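Local coordinates for protein malonyl CoA reductase (malonate semialdehyde-forming) (Sulfolobus tokodaii, PDB 2EP5) that probably reduces malonyl-CoA to malonate semialdehyde with NADPH, as a member of the aspartate-semialdehyde dehydrogenase family, at residues I93-E96 with L97-G101; P118-P122 with E123-E127; T337-T340 with V341-M344. All coordinates share one frame; numbering follows the deposited sequence.

Interaction 1: I93-E96 with L97-G101; sequences IELE and LVKNG
The carboxylate of Glu96 and the side-chain amide of Asn100 are turned almost perpendicular, their planes 82° apart, and do not meet as a pair: Glu96 OE1 stays 4.0 Å from Asn100 ND2. From the same side of the carboxylate plane, but at the other oxygen, comes Lys99, whose CD lies 3.6 Å from Glu96 OE2; the ammonium group of Lys99 is near, but beyond salt-bridge range. These residues sit where helix 87-99 ends in a Schellman motif, within the beta-alpha-beta unit that runs from strand 80-83 through this helix to strand 103-106 of the Rossmann-type domain.

The motif is identified by Gly101, whose phi is positive (98°), and by its amide, which bonds to Val98 O. The amide of the next residue returns to Leu97 O. Just before this, the helical bonds are still regular, with Leu97 N on Ile93 O and Val98 N on Glu94 O. Asn100 then approaches one carbonyl twice: its backbone N donates to Glu96 O at 3.1 Å, and its ND2 adds a weak bond to Glu96 O at 2.8 Å. Both bonds are possible because chi1 of -80° lays CG of Asn100 beside its own backbone N, so that main chain and amide face the same acceptor.

The buried side of the turn is apolar at Leu97 and Val98, which rest on Val104 of strand 103-106. Glu94 points the same way, held by Ser83, Ser106 and a salt bridge to Lys147. On the outer side the chain of Lys99, extended beyond CG, runs back along the preceding turn, its CG 3.2 Å from Leu95 O. Further along that chain, Lys99 CE comes to rest 3.8 Å from Leu95 CG.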
loop_
_atom_site.group_PDB
_atom_site.type_symbol
_atom_site.label_atom_id
_atom_site.label_comp_id
_atom_site.label_asym_id
_atom_site.label_seq_id
_atom_site.Cartn_x
_atom_site.Cartn_y
_atom_site.Cartn_z
ATOM N N ILE A 93 36.517 -10.741 -1.460
ATOM C CA ILE A 93 36.422 -11.477 -0.207
ATOM C C ILE A 93 36.401 -12.980 -0.414
ATOM O O ILE A 93 37.259 -13.700 0.098
ATOM C CB ILE A 93 35.169 -11.038 0.577
ATOM C CG1 ILE A 93 35.294 -9.559 0.936
ATOM C CG2 ILE A 93 35.014 -11.869 1.836
ATOM C CD1 ILE A 93 34.012 -8.948 1.487
ATOM N N GLU A 94 35.431 -13.455 -1.177
ATOM C CA GLU A 94 35.314 -14.880 -1.424
ATOM C C GLU A 94 36.526 -15.470 -2.136
ATOM O O GLU A 94 36.892 -16.616 -1.892
ATOM C CB GLU A 94 34.042 -15.161 -2.219
ATOM C CG GLU A 94 32.773 -14.729 -1.493
ATOM C CD GLU A 94 31.501 -15.075 -2.255
ATOM O OE1 GLU A 94 31.599 -15.644 -3.369
ATOM O OE2 GLU A 94 30.404 -14.772 -1.738
ATOM N N LEU A 95 37.149 -14.696 -3.016
ATOM C CA LEU A 95 38.308 -15.194 -3.748
ATOM C C LEU A 95 39.481 -15.445 -2.814
ATOM O O LEU A 95 40.138 -16.487 -2.902
ATOM C CB LEU A 95 38.727 -14.204 -4.840
ATOM C CG LEU A 95 39.924 -14.590 -5.714
ATOM C CD1 LEU A 95 39.696 -15.964 -6.357
ATOM C CD2 LEU A 95 40.118 -13.525 -6.785
ATOM N N GLU A 96 39.736 -14.491 -1.917
ATOM C CA GLU A 96 40.833 -14.625 -0.966
ATOM C C GLU A 96 40.655 -15.813 -0.045
ATOM O O GLU A 96 41.630 -16.504 0.271
ATOM C CB GLU A 96 40.996 -13.351 -0.133
ATOM C CG GLU A 96 41.896 -12.330 -0.792
ATOM C CD GLU A 96 43.204 -12.949 -1.283
ATOM O OE1 GLU A 96 43.993 -13.435 -0.437
ATOM O OE2 GLU A 96 43.435 -12.956 -2.515
ATOM N N LEU A 97 39.414 -16.048 0.383
ATOM C CA LEU A 97 39.113 -17.168 1.269
ATOM C C LEU A 97 39.389 -18.494 0.572
ATOM O O LEU A 97 40.045 -19.372 1.134
ATOM C CB LEU A 97 37.648 -17.120 1.733
ATOM C CG LEU A 97 37.299 -16.013 2.734
ATOM C CD1 LEU A 97 35.791 -15.999 2.997
ATOM C CD2 LEU A 97 38.084 -16.228 4.024
ATOM N N VAL A 98 38.890 -18.629 -0.656
ATOM C CA VAL A 98 39.082 -19.845 -1.436
ATOM C C VAL A 98 40.557 -20.063 -1.766
ATOM O O VAL A 98 41.015 -21.203 -1.843
ATOM C CB VAL A 98 38.264 -19.801 -2.749
ATOM C CG1 VAL A 98 38.685 -20.936 -3.677
ATOM C CG2 VAL A 98 36.790 -19.928 -2.430
ATOM N N LYS A 99 41.296 -18.977 -1.966
ATOM C CA LYS A 99 42.722 -19.088 -2.257
ATOM C C LYS A 99 43.460 -19.602 -1.020
ATOM O O LYS A 99 44.474 -20.290 -1.129
ATOM C CB LYS A 99 43.299 -17.733 -2.666
ATOM C CG LYS A 99 43.026 -17.339 -4.100
ATOM C CD LYS A 99 43.710 -16.021 -4.425
ATOM C CE LYS A 99 43.543 -15.644 -5.888
ATOM N NZ LYS A 99 44.245 -14.365 -6.195
ATOM N N ASN A 100 42.948 -19.263 0.159
ATOM C CA ASN A 100 43.572 -19.707 1.397
ATOM C C ASN A 100 43.125 -21.100 1.798
ATOM O O ASN A 100 43.469 -21.572 2.874
ATOM C CB ASN A 100 43.277 -18.722 2.528
ATOM C CG ASN A 100 44.180 -17.509 2.489
ATOM O OD1 ASN A 100 45.393 -17.624 2.670
ATOM N ND2 ASN A 100 43.600 -16.341 2.248
ATOM N N GLY A 101 42.352 -21.755 0.937
ATOM C CA GLY A 101 41.908 -23.108 1.229
ATOM C C GLY A 101 40.519 -23.304 1.818
ATOM O O GLY A 101 40.121 -24.435 2.092
#

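Interaction 2: P118-P122 with E123-E127; sequences PLINP and EINWE
A chi1 of 63° sets Asn125 CG between its own backbone N and carbonyl carbon, which turns the amide back onto the extended chain at Leu119-Asn121. There it engages two peptides at once. Asn125 ND2 donates to Leu119 O over a short 2.6 Å, with a nearly straight N-H...O angle of 165°. Leu119 O lies close to the amide plane, 9° out of it. The oxygen end takes the opposite role, Asn125 OD1 accepting from Asn121 N at 3.1 Å within its carbonyl plane. The amide thus offers a donor and an acceptor to the same side of the extended chain.

The first turn of helix 122-125 secures the same residue by its main chain: Asn125 N bonds to Asn121 O at 3.1 Å, and Ile124 N adds a weak bond to that oxygen. Ile120 CD1 lies 3.3 Å from Asn125 O, while Pro122 O meets the Trp126 ring at its edge, 3.3 Å from Trp126 CD1. Asn121 and Glu123 send their side chains to Arg331, and the side chain of Asn121 is about 10 Å from that of Cys151, the predicted acyl-thioester nucleophile. Because one end of the Asn125 amide must donate a hydrogen bond and the other accept one, the two bonds together fix its flip and anchor the buried turn to the loop.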
loop_
_atom_site.group_PDB
_atom_site.type_symbol
_atom_site.label_atom_id
_atom_site.label_comp_id
_atom_site.label_asym_id
_atom_site.label_seq_id
_atom_site.Cartn_x
_atom_site.Cartn_y
_atom_site.Cartn_z
ATOM N N PRO A 118 30.460 -24.612 -9.902
ATOM C CA PRO A 118 29.091 -25.132 -9.998
ATOM C C PRO A 118 28.074 -24.089 -9.522
ATOM O O PRO A 118 28.302 -23.414 -8.516
ATOM C CB PRO A 118 29.109 -26.351 -9.071
ATOM C CG PRO A 118 30.592 -26.635 -8.836
ATOM C CD PRO A 118 31.203 -25.276 -8.821
ATOM N N LEU A 119 26.977 -23.943 -10.264
ATOM C CA LEU A 119 25.898 -23.016 -9.894
ATOM C C LEU A 119 24.788 -23.972 -9.486
ATOM O O LEU A 119 24.145 -24.593 -10.331
ATOM C CB LEU A 119 25.468 -22.163 -11.088
ATOM C CG LEU A 119 24.495 -21.016 -10.793
ATOM C CD1 LEU A 119 25.064 -20.104 -9.703
ATOM C CD2 LEU A 119 24.242 -20.234 -12.071
ATOM N N ILE A 120 24.570 -24.096 -8.184
ATOM C CA ILE A 120 23.602 -25.054 -7.692
ATOM C C ILE A 120 22.231 -24.638 -7.195
ATOM O O ILE A 120 22.062 -23.639 -6.502
ATOM C CB ILE A 120 24.225 -25.922 -6.566
ATOM C CG1 ILE A 120 25.535 -26.554 -7.053
ATOM C CG2 ILE A 120 23.250 -27.025 -6.144
ATOM C CD1 ILE A 120 25.377 -27.435 -8.277
ATOM N N ASN A 121 21.262 -25.460 -7.588
ATOM C CA ASN A 121 19.871 -25.382 -7.171
ATOM C C ASN A 121 19.672 -26.887 -7.012
ATOM O O ASN A 121 19.345 -27.591 -7.971
ATOM C CB ASN A 121 18.950 -24.818 -8.258
ATOM C CG ASN A 121 17.559 -24.506 -7.717
ATOM O OD1 ASN A 121 17.250 -24.836 -6.568
ATOM N ND2 ASN A 121 16.715 -23.873 -8.534
ATOM N N PRO A 122 19.898 -27.398 -5.787
ATOM C CA PRO A 122 19.799 -28.806 -5.378
ATOM C C PRO A 122 18.996 -29.760 -6.269
ATOM O O PRO A 122 19.567 -30.603 -6.960
ATOM C CB PRO A 122 19.252 -28.705 -3.962
ATOM C CG PRO A 122 19.949 -27.492 -3.448
ATOM C CD PRO A 122 19.798 -26.519 -4.603
ATOM N N GLU A 123 17.677 -29.634 -6.243
ATOM C CA GLU A 123 16.811 -30.497 -7.037
ATOM C C GLU A 123 17.126 -30.477 -8.530
ATOM O O GLU A 123 17.059 -31.501 -9.204
ATOM C CB GLU A 123 15.338 -30.101 -6.839
ATOM C CG GLU A 123 14.773 -30.370 -5.446
ATOM C CD GLU A 123 15.024 -29.243 -4.458
ATOM O OE1 GLU A 123 15.948 -28.438 -4.679
ATOM O OE2 GLU A 123 14.305 -29.170 -3.443
ATOM N N ILE A 124 17.486 -29.312 -9.042
ATOM C CA ILE A 124 17.751 -29.154 -10.463
ATOM C C ILE A 124 19.068 -29.709 -11.021
ATOM O O ILE A 124 19.063 -30.416 -12.031
ATOM C CB ILE A 124 17.632 -27.661 -10.852
ATOM C CG1 ILE A 124 16.333 -27.082 -10.284
ATOM C CG2 ILE A 124 17.643 -27.504 -12.362
ATOM C CD1 ILE A 124 15.082 -27.838 -10.699
ATOM N N ASN A 125 20.193 -29.398 -10.380
ATOM C CA ASN A 125 21.477 -29.856 -10.898
ATOM C C ASN A 125 22.530 -30.216 -9.851
ATOM O O ASN A 125 23.669 -29.758 -9.932
ATOM C CB ASN A 125 22.049 -28.790 -11.843
ATOM C CG ASN A 125 22.327 -27.478 -11.134
ATOM O OD1 ASN A 125 21.690 -27.154 -10.135
ATOM N ND2 ASN A 125 23.270 -26.710 -11.655
ATOM N N TRP A 126 22.163 -31.046 -8.880
ATOM C CA TRP A 126 23.118 -31.445 -7.857
ATOM C C TRP A 126 24.331 -32.148 -8.469
ATOM O O TRP A 126 25.449 -32.022 -7.968
ATOM C CB TRP A 126 22.452 -32.358 -6.826
ATOM C CG TRP A 126 21.788 -33.567 -7.397
ATOM C CD1 TRP A 126 20.500 -33.667 -7.841
ATOM C CD2 TRP A 126 22.372 -34.863 -7.562
ATOM N NE1 TRP A 126 20.246 -34.947 -8.267
ATOM C CE2 TRP A 126 21.377 -35.703 -8.109
ATOM C CE3 TRP A 126 23.643 -35.397 -7.303
ATOM C CZ2 TRP A 126 21.610 -37.048 -8.400
ATOM C CZ3 TRP A 126 23.875 -36.737 -7.592
ATOM C CH2 TRP A 126 22.861 -37.547 -8.135
ATOM N N GLU A 127 24.099 -32.868 -9.567
ATOM C CA GLU A 127 25.152 -33.595 -10.270
ATOM C C GLU A 127 26.280 -32.671 -10.726
ATOM O O GLU A 127 27.428 -33.105 -10.881
ATOM C CB GLU A 127 24.581 -34.324 -11.495
ATOM C CG GLU A 127 23.462 -35.304 -11.184
ATOM C CD GLU A 127 22.098 -34.817 -11.666
ATOM O OE1 GLU A 127 21.700 -33.677 -11.325
ATOM O OE2 GLU A 127 21.419 -35.587 -12.385
#

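Interaction 3: T337-T340 with V341-M344; sequences TILT and VEVM
Residues 337-344 keep helical phi and psi throughout, and four i to i+4 bonds join the two segments. In the first, Val341 N donates to Thr337 O at 3.1 Å; in the last, Met344 N reaches Thr340 O at 3.0 Å. Against this backbone Glu342 folds tightly, its chi1 of -47° bringing CG to within 2.9 Å of Ile338 O. Beyond CG the chain is extended and its carboxylate spans two neighbours: Glu342 OE1 lies 3.4 Å from Leu339 CD2, the two side chains crossing at about a right angle, and Glu342 OE2 lies 3.9 Å from Ile338 CG2. The same OE2 is bonded to Thr279.

Helix 334-347 brings the end of the chain back to the Rossmann-type domain, where Thr337, Val341 and Met344 touch Val105 of strand 103-106, while Ile338 packs on helix 15-24. Asn148 binds the hydroxyls of both Thr337 and Thr340, and Thr340 OG1 is also bonded to Ile336 O. One turn on, the methyl Thr340 CG2 faces Met344 SD at 4.2 Å, and Leu339 CD2 meets Val343 CG2 at 4.3 Å.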
loop_
_atom_site.group_PDB
_atom_site.type_symbol
_atom_site.label_atom_id
_atom_site.label_comp_id
_atom_site.label_asym_id
_atom_site.label_seq_id
_atom_site.Cartn_x
_atom_site.Cartn_y
_atom_site.Cartn_z
ATOM N N THR A 337 21.110 -22.270 -0.297
ATOM C CA THR A 337 22.514 -22.295 0.084
ATOM C C THR A 337 22.699 -23.376 1.146
ATOM O O THR A 337 23.615 -24.194 1.078
ATOM C CB THR A 337 22.960 -20.949 0.673
ATOM O OG1 THR A 337 22.860 -19.937 -0.330
ATOM C CG2 THR A 337 24.405 -21.030 1.167
ATOM N N ILE A 338 21.808 -23.371 2.129
ATOM C CA ILE A 338 21.861 -24.338 3.214
ATOM C C ILE A 338 21.584 -25.734 2.659
ATOM O O ILE A 338 22.217 -26.713 3.066
ATOM C CB ILE A 338 20.826 -23.958 4.315
ATOM C CG1 ILE A 338 21.282 -22.672 5.016
ATOM C CG2 ILE A 338 20.659 -25.094 5.315
ATOM C CD1 ILE A 338 20.241 -22.064 5.946
ATOM N N LEU A 339 20.649 -25.820 1.717
ATOM C CA LEU A 339 20.300 -27.103 1.113
ATOM C C LEU A 339 21.482 -27.603 0.284
ATOM O O LEU A 339 21.721 -28.810 0.176
ATOM C CB LEU A 339 19.069 -26.961 0.203
ATOM C CG LEU A 339 18.068 -28.123 0.152
ATOM C CD1 LEU A 339 17.498 -28.224 -1.250
ATOM C CD2 LEU A 339 18.713 -29.435 0.531
ATOM N N THR A 340 22.220 -26.669 -0.308
ATOM C CA THR A 340 23.374 -27.033 -1.116
ATOM C C THR A 340 24.424 -27.668 -0.225
ATOM O O THR A 340 25.040 -28.662 -0.604
ATOM C CB THR A 340 23.966 -25.804 -1.843
ATOM O OG1 THR A 340 22.987 -25.270 -2.745
ATOM C CG2 THR A 340 25.210 -26.199 -2.640
ATOM N N VAL A 341 24.619 -27.105 0.968
ATOM C CA VAL A 341 25.594 -27.664 1.904
ATOM C C VAL A 341 25.150 -29.068 2.334
ATOM O O VAL A 341 25.966 -29.992 2.394
ATOM C CB VAL A 341 25.767 -26.789 3.182
ATOM C CG1 VAL A 341 26.802 -27.426 4.099
ATOM C CG2 VAL A 341 26.207 -25.381 2.810
ATOM N N GLU A 342 23.861 -29.233 2.618
ATOM C CA GLU A 342 23.365 -30.547 3.031
ATOM C C GLU A 342 23.677 -31.592 1.954
ATOM O O GLU A 342 24.150 -32.690 2.254
ATOM C CB GLU A 342 21.854 -30.499 3.295
ATOM C CG GLU A 342 21.425 -29.322 4.161
ATOM C CD GLU A 342 19.960 -29.374 4.574
ATOM O OE1 GLU A 342 19.139 -29.965 3.843
ATOM O OE2 GLU A 342 19.624 -28.806 5.632
ATOM N N VAL A 343 23.418 -31.244 0.698
ATOM C CA VAL A 343 23.685 -32.153 -0.410
ATOM C C VAL A 343 25.172 -32.526 -0.474
ATOM O O VAL A 343 25.518 -33.695 -0.648
ATOM C CB VAL A 343 23.278 -31.521 -1.764
ATOM C CG1 VAL A 343 23.775 -32.390 -2.910
ATOM C CG2 VAL A 343 21.761 -31.352 -1.835
ATOM N N MET A 344 26.036 -31.523 -0.342
ATOM C CA MET A 344 27.477 -31.730 -0.390
ATOM C C MET A 344 27.920 -32.726 0.679
ATOM O O MET A 344 28.758 -33.588 0.422
ATOM C CB MET A 344 28.209 -30.396 -0.206
ATOM C CG MET A 344 28.108 -29.446 -1.396
ATOM S SD MET A 344 28.789 -27.804 -1.058
ATOM C CE MET A 344 30.541 -28.075 -1.301
#

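From the N terminus the three contacts follow in series, none nesting in or crossing another, and each lies within one continuous stretch, so none closes a long loop. Interaction 1 ends the helix leading into strand 103-106; the chain then passes through that strand and a following loop to interaction 2, whose centre is 22 Å from that of interaction 1. Interaction 3 comes more than two hundred residues later, yet it touches interaction 2, with Pro122 CB 3.3 Å from Leu339 CD1. Strand 103-106 is common ground: both helix 87-99 and helix 334-347 pack on it. The C-terminal helix is thereby tied to the nucleotide-binding domain.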